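Long-range contacts in uncharacterized protein (Parabacteroides merdae, PDB 4R7F), which is of unknown function but, with its immunoglobulin-like domains and a first domain of the type 9 secretion system plug family, may be linked to protein secretion: residues 271-275 with 310-314; 224-230 with 341-347; 189-193 with 356-360. All blocks are in the same frame, centred on the assembly; numbering follows the deposited sequence.

Contact 1 of 3, residues 271-275 with 310-314; sequences DGRFF and NGELF. With MG (magnesium ion), chain G.
Phe274 and Glu312 meet as two stacked flat groups in one of the two conformers modelled for the Glu312 side chain: the carboxylate lies over one face of the ring, the two planes 18° apart, with OE1 of Glu312 about 3.7 Å above the ring plane and displaced toward the rim. On the opposite side the ring of Tyr344 meets it, planes about 20° apart. At the ring edge, near its plane, sit the carbonyl carbon of Glu312 and a water, while the backbone N of Leu313 comes to 3.6 Å from Phe274 CD2. With CG of Glu312 anti to its own nitrogen (chi1 -158°), the extended side chain runs across the ring, and in this conformer OE1 accepts the backbone N-H of Phe274 at 3.1 Å, on the anti side and tilted from the carboxylate plane. With an alanine in place of Phe274, a gap would probably open between the Glu312 carboxylate and the Tyr344 ring. The backbones add a second link, Glu312 N to Gly272 O at 2.8 Å, and the same water receives the N-H of Leu313 while donating to Gly272 O. Asp271 OD1 binds the magnesium ion at 2.2 Å, with Glu223, Asp269, the backbone O of Gln371 and a water. The loop carrying Asp269 and Asp271 thus runs into strand 274-276, whose start is tied to the turn after strand 305-310, beside the magnesium site of a beta-sandwich domain.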
loop_
_atom_site.group_PDB
_atom_site.type_symbol
_atom_site.label_atom_id
_atom_site.label_comp_id
_atom_site.label_asym_id
_atom_site.label_seq_id
_atom_site.Cartn_x
_atom_site.Cartn_y
_atom_site.Cartn_z
ATOM N N ASP A 271 -3.573 2.563 -10.964
ATOM C CA ASP A 271 -2.840 1.734 -11.946
ATOM C C ASP A 271 -3.687 1.124 -13.073
ATOM O O ASP A 271 -3.531 -0.067 -13.381
ATOM C CB ASP A 271 -2.086 0.624 -11.215
ATOM C CG ASP A 271 -0.997 1.150 -10.260
ATOM O OD1 ASP A 271 -0.479 2.289 -10.434
ATOM O OD2 ASP A 271 -0.639 0.360 -9.342
ATOM N N GLY A 272 -4.598 1.934 -13.626
ATOM C CA GLY A 272 -5.368 1.616 -14.796
ATOM C C GLY A 272 -6.796 1.209 -14.491
ATOM O O GLY A 272 -7.588 0.998 -15.391
ATOM N N ARG A 273 -7.145 1.126 -13.222
ATOM C CA ARG A 273 -8.494 0.739 -12.855
ATOM C C ARG A 273 -9.516 1.835 -13.112
ATOM O O ARG A 273 -9.174 3.019 -13.319
ATOM C CB ARG A 273 -8.562 0.340 -11.379
ATOM C CG ARG A 273 -7.720 -0.871 -11.040
ATOM C CD ARG A 273 -7.683 -1.116 -9.547
ATOM N NE ARG A 273 -7.006 -2.385 -9.277
ATOM C CZ ARG A 273 -5.697 -2.526 -9.144
ATOM N NH1 ARG A 273 -4.896 -1.471 -9.218
ATOM N NH2 ARG A 273 -5.187 -3.727 -8.922
ATOM N N PHE A 274 -10.779 1.416 -13.115
ATOM C CA PHE A 274 -11.908 2.337 -13.145
ATOM C C PHE A 274 -12.923 1.928 -12.099
ATOM O O PHE A 274 -12.905 0.790 -11.644
ATOM C CB PHE A 274 -12.554 2.392 -14.543
ATOM C CG PHE A 274 -13.259 1.127 -14.961
ATOM C CD1 PHE A 274 -14.513 0.833 -14.499
ATOM C CD2 PHE A 274 -12.672 0.261 -15.849
ATOM C CE1 PHE A 274 -15.132 -0.324 -14.886
ATOM C CE2 PHE A 274 -13.295 -0.865 -16.269
ATOM C CZ PHE A 274 -14.519 -1.174 -15.778
ATOM N N PHE A 275 -13.830 2.845 -11.753
ATOM C CA PHE A 275 -14.775 2.633 -10.672
ATOM C C PHE A 275 -16.082 3.229 -11.098
ATOM O O PHE A 275 -16.139 4.415 -11.411
ATOM C CB PHE A 275 -14.286 3.322 -9.414
ATOM C CG PHE A 275 -12.917 2.885 -9.016
ATOM C CD1 PHE A 275 -11.797 3.532 -9.525
ATOM C CD2 PHE A 275 -12.740 1.770 -8.211
ATOM C CE1 PHE A 275 -10.525 3.087 -9.227
ATOM C CE2 PHE A 275 -11.477 1.344 -7.892
ATOM C CZ PHE A 275 -10.371 2.002 -8.402
ATOM N N ASN A 310 -5.207 2.712 -23.169
ATOM C CA ASN A 310 -4.868 1.587 -22.346
ATOM C C ASN A 310 -5.419 1.768 -20.931
ATOM O O ASN A 310 -5.431 2.878 -20.382
ATOM C CB ASN A 310 -3.350 1.444 -22.313
ATOM C CG ASN A 310 -2.900 0.263 -21.507
ATOM O OD1 ASN A 310 -2.273 0.382 -20.437
ATOM N ND2 ASN A 310 -3.249 -0.896 -21.989
ATOM N N GLY A 311 -5.835 0.657 -20.344
ATOM C CA GLY A 311 -6.367 0.639 -18.970
ATOM C C GLY A 311 -7.423 -0.459 -18.847
ATOM O O GLY A 311 -7.722 -1.146 -19.833
ATOM N N GLU A 312 -8.001 -0.605 -17.653
ATOM C CA GLU A 312 -9.036 -1.610 -17.352
ATOM C C GLU A 312 -10.248 -1.328 -18.270
ATOM O O GLU A 312 -10.971 -2.217 -18.646
ATOM C CB GLU A 312 -9.420 -1.613 -15.832
ATOM C CG GLU A 312 -10.082 -2.899 -15.252
ATOM C CD GLU A 312 -10.991 -2.695 -14.005
ATOM O OE1 GLU A 312 -10.881 -1.692 -13.273
ATOM O OE2 GLU A 312 -11.863 -3.554 -13.756
ATOM N N LEU A 313 -10.460 -0.075 -18.659
ATOM C CA LEU A 313 -11.573 0.253 -19.569
ATOM C C LEU A 313 -11.593 -0.538 -20.893
ATOM O O LEU A 313 -12.641 -0.691 -21.481
ATOM C CB LEU A 313 -11.615 1.740 -19.907
ATOM C CG LEU A 313 -10.719 2.370 -20.974
ATOM C CD1 LEU A 313 -11.113 3.842 -21.139
ATOM C CD2 LEU A 313 -9.242 2.238 -20.592
ATOM N N PHE A 314 -10.434 -0.987 -21.368
ATOM C CA PHE A 314 -10.360 -1.932 -22.491
ATOM C C PHE A 314 -9.742 -3.271 -22.060
ATOM O O PHE A 314 -9.179 -3.984 -22.882
ATOM C CB PHE A 314 -9.484 -1.361 -23.572
ATOM C CG PHE A 314 -10.121 -0.290 -24.348
ATOM C CD1 PHE A 314 -11.096 -0.592 -25.262
ATOM C CD2 PHE A 314 -9.730 1.030 -24.183
ATOM C CE1 PHE A 314 -11.677 0.406 -26.009
ATOM C CE2 PHE A 314 -10.329 2.031 -24.910
ATOM C CZ PHE A 314 -11.292 1.719 -25.832
HETATM MG MG MG G . 0.502 4.249 -10.627
HETATM O O HOH W 1 -9.593 2.120 -16.929
HETATM O O HOH W 2 1.476 4.067 -12.799
#

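Contact 2 of 3, residues 224-230 with 341-347; sequences YRRMEFL and QGSYNYQ
Arg225 and Tyr346 form a hydrogen-bonded antiparallel pair, Arg225 N to Tyr346 O and Tyr346 N to Arg225 O both spanning 2.8 Å. Two residues on, Met227 and Tyr344 repeat the pattern unevenly: the bond from Tyr344 N to Met227 O is nearly straight (173°), whereas its return from Met227 N is weak. Phe229 N adds a bond to Gly342 O. Between these pairs the non-hydrogen-bonded positions, Arg226 with Asn345 and Glu228 with Ser343, bring CA-H groups against carbonyl oxygens, as Arg226 CA does with Tyr344 O at 3.3 Å.

Aromatic contacts dominate the face bearing Arg225, Met227, Tyr344 and Tyr346. Arg225 CB sits over the centre of the Tyr346 ring as a CH-pi contact, 3.7 Å from the centroid, and the extended arginine carries its guanidinium on to Glu364. The chi1 of 71° at Tyr346, with CG between N and the carbonyl carbon, lays the ring back across the neighbouring strand, and Met227 CB meets its edge. Met227, present as selenomethionine, runs alongside Tyr344 with its SE 5.1 Å from the ring centroid, an oblique Met-aromatic contact, and its CE touches Tyr344 CB at 3.6 Å. Together with Phe229, this face packs on Val293 and Leu339 of the five-stranded sheet that includes strands 290-298 and 332-340, the sheet-on-sheet packing of a beta-sandwich.

Polar groups gather on the other face and at the strand end. Arg226 and Asn345 lie side by side, CG against ND2, the arginine reaching Asp267 and Asn345 OD1 accepting from Gln270 N. The Gln347 amide stacks on a face of the Tyr224 ring, planes 26° apart, and a water bridges Tyr224 OH to Gln347 NE2 (3.1 Å from NE2).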
loop_
_atom_site.group_PDB
_atom_site.type_symbol
_atom_site.label_atom_id
_atom_site.label_comp_id
_atom_site.label_asym_id
_atom_site.label_seq_id
_atom_site.Cartn_x
_atom_site.Cartn_y
_atom_site.Cartn_z
ATOM N N TYR A 224 -1.130 7.097 -14.160
ATOM C CA TYR A 224 -2.142 7.079 -15.180
ATOM C C TYR A 224 -2.869 8.404 -15.100
ATOM O O TYR A 224 -2.940 9.074 -14.036
ATOM C CB TYR A 224 -3.133 5.912 -14.985
ATOM C CG TYR A 224 -2.605 4.550 -15.366
ATOM C CD1 TYR A 224 -1.603 3.958 -14.663
ATOM C CD2 TYR A 224 -3.144 3.840 -16.448
ATOM C CE1 TYR A 224 -1.108 2.705 -15.019
ATOM C CE2 TYR A 224 -2.661 2.611 -16.819
ATOM C CZ TYR A 224 -1.645 2.026 -16.088
ATOM O OH TYR A 224 -1.138 0.788 -16.431
ATOM N N ARG A 225 -3.386 8.780 -16.263
ATOM C CA ARG A 225 -4.264 9.907 -16.407
ATOM C C ARG A 225 -5.606 9.563 -15.807
ATOM O O ARG A 225 -6.035 8.387 -15.836
ATOM C CB ARG A 225 -4.462 10.245 -17.889
ATOM C CG ARG A 225 -3.211 10.717 -18.604
ATOM C CD ARG A 225 -3.381 10.607 -20.109
ATOM N NE ARG A 225 -2.138 10.721 -20.836
ATOM C CZ ARG A 225 -1.577 11.866 -21.208
ATOM N NH1 ARG A 225 -2.123 13.038 -20.912
ATOM N NH2 ARG A 225 -0.448 11.830 -21.884
ATOM N N ARG A 226 -6.280 10.589 -15.276
ATOM C CA ARG A 226 -7.580 10.378 -14.607
ATOM C C ARG A 226 -8.606 11.334 -15.132
ATOM O O ARG A 226 -8.292 12.445 -15.589
ATOM C CB ARG A 226 -7.475 10.494 -13.083
ATOM C CG ARG A 226 -6.541 9.469 -12.435
ATOM C CD ARG A 226 -5.931 9.957 -11.128
ATOM N NE ARG A 226 -6.940 10.332 -10.115
ATOM C CZ ARG A 226 -6.930 11.450 -9.378
ATOM N NH1 ARG A 226 -5.963 12.361 -9.496
ATOM N NH2 ARG A 226 -7.898 11.661 -8.500
HETATM N N MSE A 227 -9.848 10.874 -15.034
HETATM C CA MSE A 227 -11.007 11.520 -15.625
HETATM C C MSE A 227 -12.187 10.987 -14.852
HETATM O O MSE A 227 -12.156 9.839 -14.412
HETATM C CB MSE A 227 -10.853 11.003 -17.060
HETATM C CG MSE A 227 -12.006 11.092 -17.979
HETATM SE SE MSE A 227 -13.282 9.675 -17.705
HETATM C CE MSE A 227 -13.034 8.359 -19.125
ATOM N N GLU A 228 -13.224 11.797 -14.656
ATOM C CA GLU A 228 -14.433 11.366 -13.930
ATOM C C GLU A 228 -15.631 12.063 -14.502
ATOM O O GLU A 228 -15.571 13.259 -14.781
ATOM C CB GLU A 228 -14.417 11.783 -12.465
ATOM C CG GLU A 228 -13.361 11.174 -11.573
ATOM C CD GLU A 228 -13.587 11.541 -10.111
ATOM O OE1 GLU A 228 -14.741 11.890 -9.772
ATOM O OE2 GLU A 228 -12.615 11.486 -9.313
ATOM N N PHE A 229 -16.736 11.340 -14.623
ATOM C CA PHE A 229 -17.980 11.961 -15.055
ATOM C C PHE A 229 -19.141 11.313 -14.335
ATOM O O PHE A 229 -19.792 10.399 -14.840
ATOM C CB PHE A 229 -18.149 11.961 -16.576
ATOM C CG PHE A 229 -18.204 10.584 -17.210
ATOM C CD1 PHE A 229 -17.047 9.827 -17.396
ATOM C CD2 PHE A 229 -19.409 10.079 -17.692
ATOM C CE1 PHE A 229 -17.112 8.580 -18.007
ATOM C CE2 PHE A 229 -19.477 8.829 -18.287
ATOM C CZ PHE A 229 -18.329 8.073 -18.445
ATOM N N LEU A 230 -19.404 11.859 -13.151
ATOM C CA LEU A 230 -20.374 11.331 -12.229
ATOM C C LEU A 230 -21.775 11.899 -12.429
ATOM O O LEU A 230 -22.738 11.363 -11.875
ATOM C CB LEU A 230 -19.919 11.610 -10.809
ATOM C CG LEU A 230 -18.534 11.126 -10.418
ATOM C CD1 LEU A 230 -18.318 11.406 -8.934
ATOM C CD2 LEU A 230 -18.353 9.649 -10.728
ATOM N N GLN A 341 -20.662 5.712 -16.552
ATOM C CA GLN A 341 -20.230 6.758 -15.645
ATOM C C GLN A 341 -19.385 6.260 -14.476
ATOM O O GLN A 341 -19.698 5.223 -13.877
ATOM C CB GLN A 341 -21.439 7.459 -15.052
ATOM C CG GLN A 341 -22.252 8.263 -16.013
ATOM C CD GLN A 341 -23.445 8.848 -15.296
ATOM O OE1 GLN A 341 -24.432 8.148 -15.043
ATOM N NE2 GLN A 341 -23.346 10.121 -14.934
ATOM N N GLY A 342 -18.369 7.049 -14.124
ATOM C CA GLY A 342 -17.466 6.719 -13.025
ATOM C C GLY A 342 -16.131 7.464 -13.097
ATOM O O GLY A 342 -16.006 8.467 -13.813
ATOM N N SER A 343 -15.145 6.957 -12.348
ATOM C CA SER A 343 -13.758 7.461 -12.355
ATOM C C SER A 343 -12.918 6.495 -13.134
ATOM O O SER A 343 -12.898 5.298 -12.820
ATOM C CB SER A 343 -13.169 7.565 -10.935
ATOM O OG SER A 343 -14.032 8.289 -10.077
ATOM N N TYR A 344 -12.200 7.008 -14.122
ATOM C CA TYR A 344 -11.348 6.166 -14.985
ATOM C C TYR A 344 -9.881 6.560 -14.915
ATOM O O TYR A 344 -9.548 7.748 -15.011
ATOM C CB TYR A 344 -11.837 6.233 -16.448
ATOM C CG TYR A 344 -13.133 5.460 -16.700
ATOM C CD1 TYR A 344 -14.379 5.952 -16.271
ATOM C CD2 TYR A 344 -13.120 4.234 -17.388
ATOM C CE1 TYR A 344 -15.553 5.242 -16.500
ATOM C CE2 TYR A 344 -14.281 3.523 -17.604
ATOM C CZ TYR A 344 -15.495 4.025 -17.149
ATOM O OH TYR A 344 -16.634 3.298 -17.388
ATOM N N ASN A 345 -9.009 5.563 -14.742
ATOM C CA ASN A 345 -7.597 5.715 -15.097
ATOM C C ASN A 345 -7.411 5.339 -16.583
ATOM O O ASN A 345 -8.048 4.416 -17.094
ATOM C CB ASN A 345 -6.692 4.754 -14.312
ATOM C CG ASN A 345 -6.503 5.106 -12.832
ATOM O OD1 ASN A 345 -5.552 4.635 -12.227
ATOM N ND2 ASN A 345 -7.391 5.875 -12.240
ATOM N N TYR A 346 -6.461 5.978 -17.245
ATOM C CA TYR A 346 -6.148 5.645 -18.613
ATOM C C TYR A 346 -4.784 6.182 -18.999
ATOM O O TYR A 346 -4.256 7.059 -18.344
ATOM C CB TYR A 346 -7.234 6.172 -19.585
ATOM C CG TYR A 346 -7.282 7.684 -19.773
ATOM C CD1 TYR A 346 -7.917 8.520 -18.860
ATOM C CD2 TYR A 346 -6.713 8.273 -20.890
ATOM C CE1 TYR A 346 -7.968 9.911 -19.079
ATOM C CE2 TYR A 346 -6.753 9.643 -21.099
ATOM C CZ TYR A 346 -7.364 10.465 -20.197
ATOM O OH TYR A 346 -7.387 11.828 -20.468
ATOM N N GLN A 347 -4.228 5.639 -20.078
ATOM C CA GLN A 347 -3.004 6.150 -20.645
ATOM C C GLN A 347 -2.912 5.719 -22.089
ATOM O O GLN A 347 -3.751 4.957 -22.615
ATOM C CB GLN A 347 -1.805 5.632 -19.876
ATOM C CG GLN A 347 -1.576 4.168 -20.090
ATOM C CD GLN A 347 -0.398 3.603 -19.309
ATOM O OE1 GLN A 347 0.399 4.323 -18.704
ATOM N NE2 GLN A 347 -0.286 2.284 -19.327
HETATM O O HOH W 3 1.493 0.744 -17.336
#

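Contact 3 of 3, residues 189-193 with 356-360; sequences NRRDN and SVGQT
Arg190 turns its guanidinium toward Gly358, with Asp192 held at its edge, in a side-on, two-nitrogen salt bridge inside the loop 189-193, which presents its polar edge to the backbone of Gly358 in the other loop, the one after strand 342-352. The arginine chain bends at chi3 (54°), and both groups meet almost in one plane: NE reaches Asp192 OD1 and NH2 reaches Asp192 OD2 at 2.8 Å, each on a syn lone pair and nearly straight. This two-point grip fixes the rotation of the carboxylate, and OD2 takes a further donor from the other loop, the backbone N-H of Gly358 at 2.9 Å, coming from the anti side and 20° out of the carboxylate plane. The Gly358 carbonyl, meanwhile, lies near the guanidinium plane and receives a weak bond from NH2.

Over one face of the guanidinium lies Asn193 ND2, which bonds to Gln187 at the end of the preceding strand 181-187. Asn193 CB packs on Val357 CG1, and the other methyl, CG2, touches the Asp192 carbonyl oxygen. Waters fill in the seam: one links Asp192 O to Ser356 OG, and another accepts from Asn193 ND2 while donating to Gly358 O at 2.9 Å.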
loop_
_atom_site.group_PDB
_atom_site.type_symbol
_atom_site.label_atom_id
_atom_site.label_comp_id
_atom_site.label_asym_id
_atom_site.label_seq_id
_atom_site.Cartn_x
_atom_site.Cartn_y
_atom_site.Cartn_z
ATOM N N ASN A 189 -1.113 -5.107 -14.283
ATOM C CA ASN A 189 -2.067 -6.033 -14.876
ATOM C C ASN A 189 -2.095 -6.084 -16.414
ATOM O O ASN A 189 -3.136 -6.359 -17.007
ATOM C CB ASN A 189 -3.453 -5.758 -14.264
ATOM C CG ASN A 189 -3.578 -6.386 -12.873
ATOM O OD1 ASN A 189 -3.599 -7.606 -12.731
ATOM N ND2 ASN A 189 -3.598 -5.558 -11.856
ATOM N N ARG A 190 -0.944 -5.808 -17.031
ATOM C CA ARG A 190 -0.812 -5.762 -18.486
ATOM C C ARG A 190 -0.162 -7.051 -18.915
ATOM O O ARG A 190 0.877 -7.459 -18.353
ATOM C CB ARG A 190 0.080 -4.613 -18.924
ATOM C CG ARG A 190 -0.592 -3.254 -18.854
ATOM C CD ARG A 190 0.400 -2.094 -19.005
ATOM N NE ARG A 190 1.203 -2.240 -20.215
ATOM C CZ ARG A 190 2.271 -1.503 -20.484
ATOM N NH1 ARG A 190 2.689 -0.588 -19.628
ATOM N NH2 ARG A 190 2.926 -1.682 -21.615
ATOM N N ARG A 191 -0.747 -7.683 -19.920
ATOM C CA ARG A 191 -0.116 -8.834 -20.542
ATOM C C ARG A 191 0.838 -8.466 -21.615
ATOM O O ARG A 191 1.739 -9.212 -21.892
ATOM C CB ARG A 191 -1.145 -9.773 -21.117
ATOM C CG ARG A 191 -1.945 -10.451 -20.014
ATOM C CD ARG A 191 -2.449 -11.786 -20.508
ATOM N NE ARG A 191 -3.416 -12.384 -19.603
ATOM C CZ ARG A 191 -4.054 -13.528 -19.858
ATOM N NH1 ARG A 191 -3.847 -14.176 -21.008
ATOM N NH2 ARG A 191 -4.917 -14.012 -18.968
ATOM N N ASP A 192 0.655 -7.314 -22.238
ATOM C CA ASP A 192 1.449 -6.981 -23.417
ATOM C C ASP A 192 2.952 -6.912 -23.155
ATOM O O ASP A 192 3.744 -7.271 -24.033
ATOM C CB ASP A 192 0.947 -5.678 -24.027
ATOM C CG ASP A 192 1.212 -4.468 -23.131
ATOM O OD1 ASP A 192 0.468 -4.278 -22.158
ATOM O OD2 ASP A 192 2.147 -3.693 -23.424
ATOM N N ASN A 193 3.362 -6.426 -21.979
ATOM C CA ASN A 193 4.800 -6.349 -21.660
ATOM C C ASN A 193 5.195 -7.237 -20.475
ATOM O O ASN A 193 6.152 -6.936 -19.740
ATOM C CB ASN A 193 5.223 -4.912 -21.423
ATOM C CG ASN A 193 4.666 -4.350 -20.125
ATOM O OD1 ASN A 193 3.675 -4.842 -19.605
ATOM N ND2 ASN A 193 5.321 -3.328 -19.586
ATOM N N SER A 356 4.223 -6.555 -30.385
ATOM C CA SER A 356 2.957 -6.607 -29.602
ATOM C C SER A 356 3.087 -5.971 -28.191
ATOM O O SER A 356 2.166 -6.053 -27.363
ATOM C CB SER A 356 2.501 -8.057 -29.451
ATOM O OG SER A 356 3.520 -8.783 -28.818
ATOM N N VAL A 357 4.233 -5.341 -27.951
ATOM C CA VAL A 357 4.575 -4.763 -26.673
ATOM C C VAL A 357 4.426 -3.246 -26.677
ATOM O O VAL A 357 5.124 -2.538 -27.424
ATOM C CB VAL A 357 6.042 -5.083 -26.350
ATOM C CG1 VAL A 357 6.435 -4.433 -25.049
ATOM C CG2 VAL A 357 6.241 -6.585 -26.327
ATOM N N GLY A 358 3.568 -2.752 -25.804
ATOM C CA GLY A 358 3.314 -1.316 -25.697
ATOM C C GLY A 358 4.330 -0.619 -24.807
ATOM O O GLY A 358 4.857 -1.193 -23.845
ATOM N N GLN A 359 4.593 0.629 -25.139
ATOM C CA GLN A 359 5.583 1.428 -24.429
ATOM C C GLN A 359 4.936 2.666 -23.854
ATOM O O GLN A 359 4.204 3.357 -24.550
ATOM C CB GLN A 359 6.626 1.893 -25.424
ATOM C CG GLN A 359 7.597 0.822 -25.899
ATOM C CD GLN A 359 8.473 1.294 -27.086
ATOM O OE1 GLN A 359 8.668 2.491 -27.314
ATOM N NE2 GLN A 359 8.975 0.352 -27.846
ATOM N N THR A 360 5.205 2.944 -22.589
ATOM C CA THR A 360 4.809 4.190 -21.932
ATOM C C THR A 360 5.757 5.351 -22.308
ATOM O O THR A 360 5.444 6.526 -22.127
ATOM C CB THR A 360 4.893 3.986 -20.403
ATOM O OG1 THR A 360 6.080 3.230 -20.135
ATOM C CG2 THR A 360 3.703 3.239 -19.891
HETATM O O HOH W 4 5.368 0.592 -18.479
HETATM O O HOH W 5 3.214 -9.039 -26.054
HETATM O O HOH W 6 6.890 -1.912 -21.961
#

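Contacts 1 and 2 share a sheet, their centres about 8 Å apart, because strand 342-352 pairs antiparallel with strands 225-228, 274-276 and 305-310. Phe275 N lies 2.8 Å from Ser343 O, and Asn310 N lies 2.7 Å from Gln347 O, both probable hydrogen bonds. Contact 3, whose centre is about 14 Å from that of contact 1 and 20 Å from that of contact 2, closes the longest loop, within which both others are nested. It reaches contact 2 through packing of Thr360 CG2 on Gln347 OE1 at 3.7 Å. The magnesium ion is bound directly in contact 1, lies about 5 Å from the Tyr224 side chain and about 10 Å from that of Thr360.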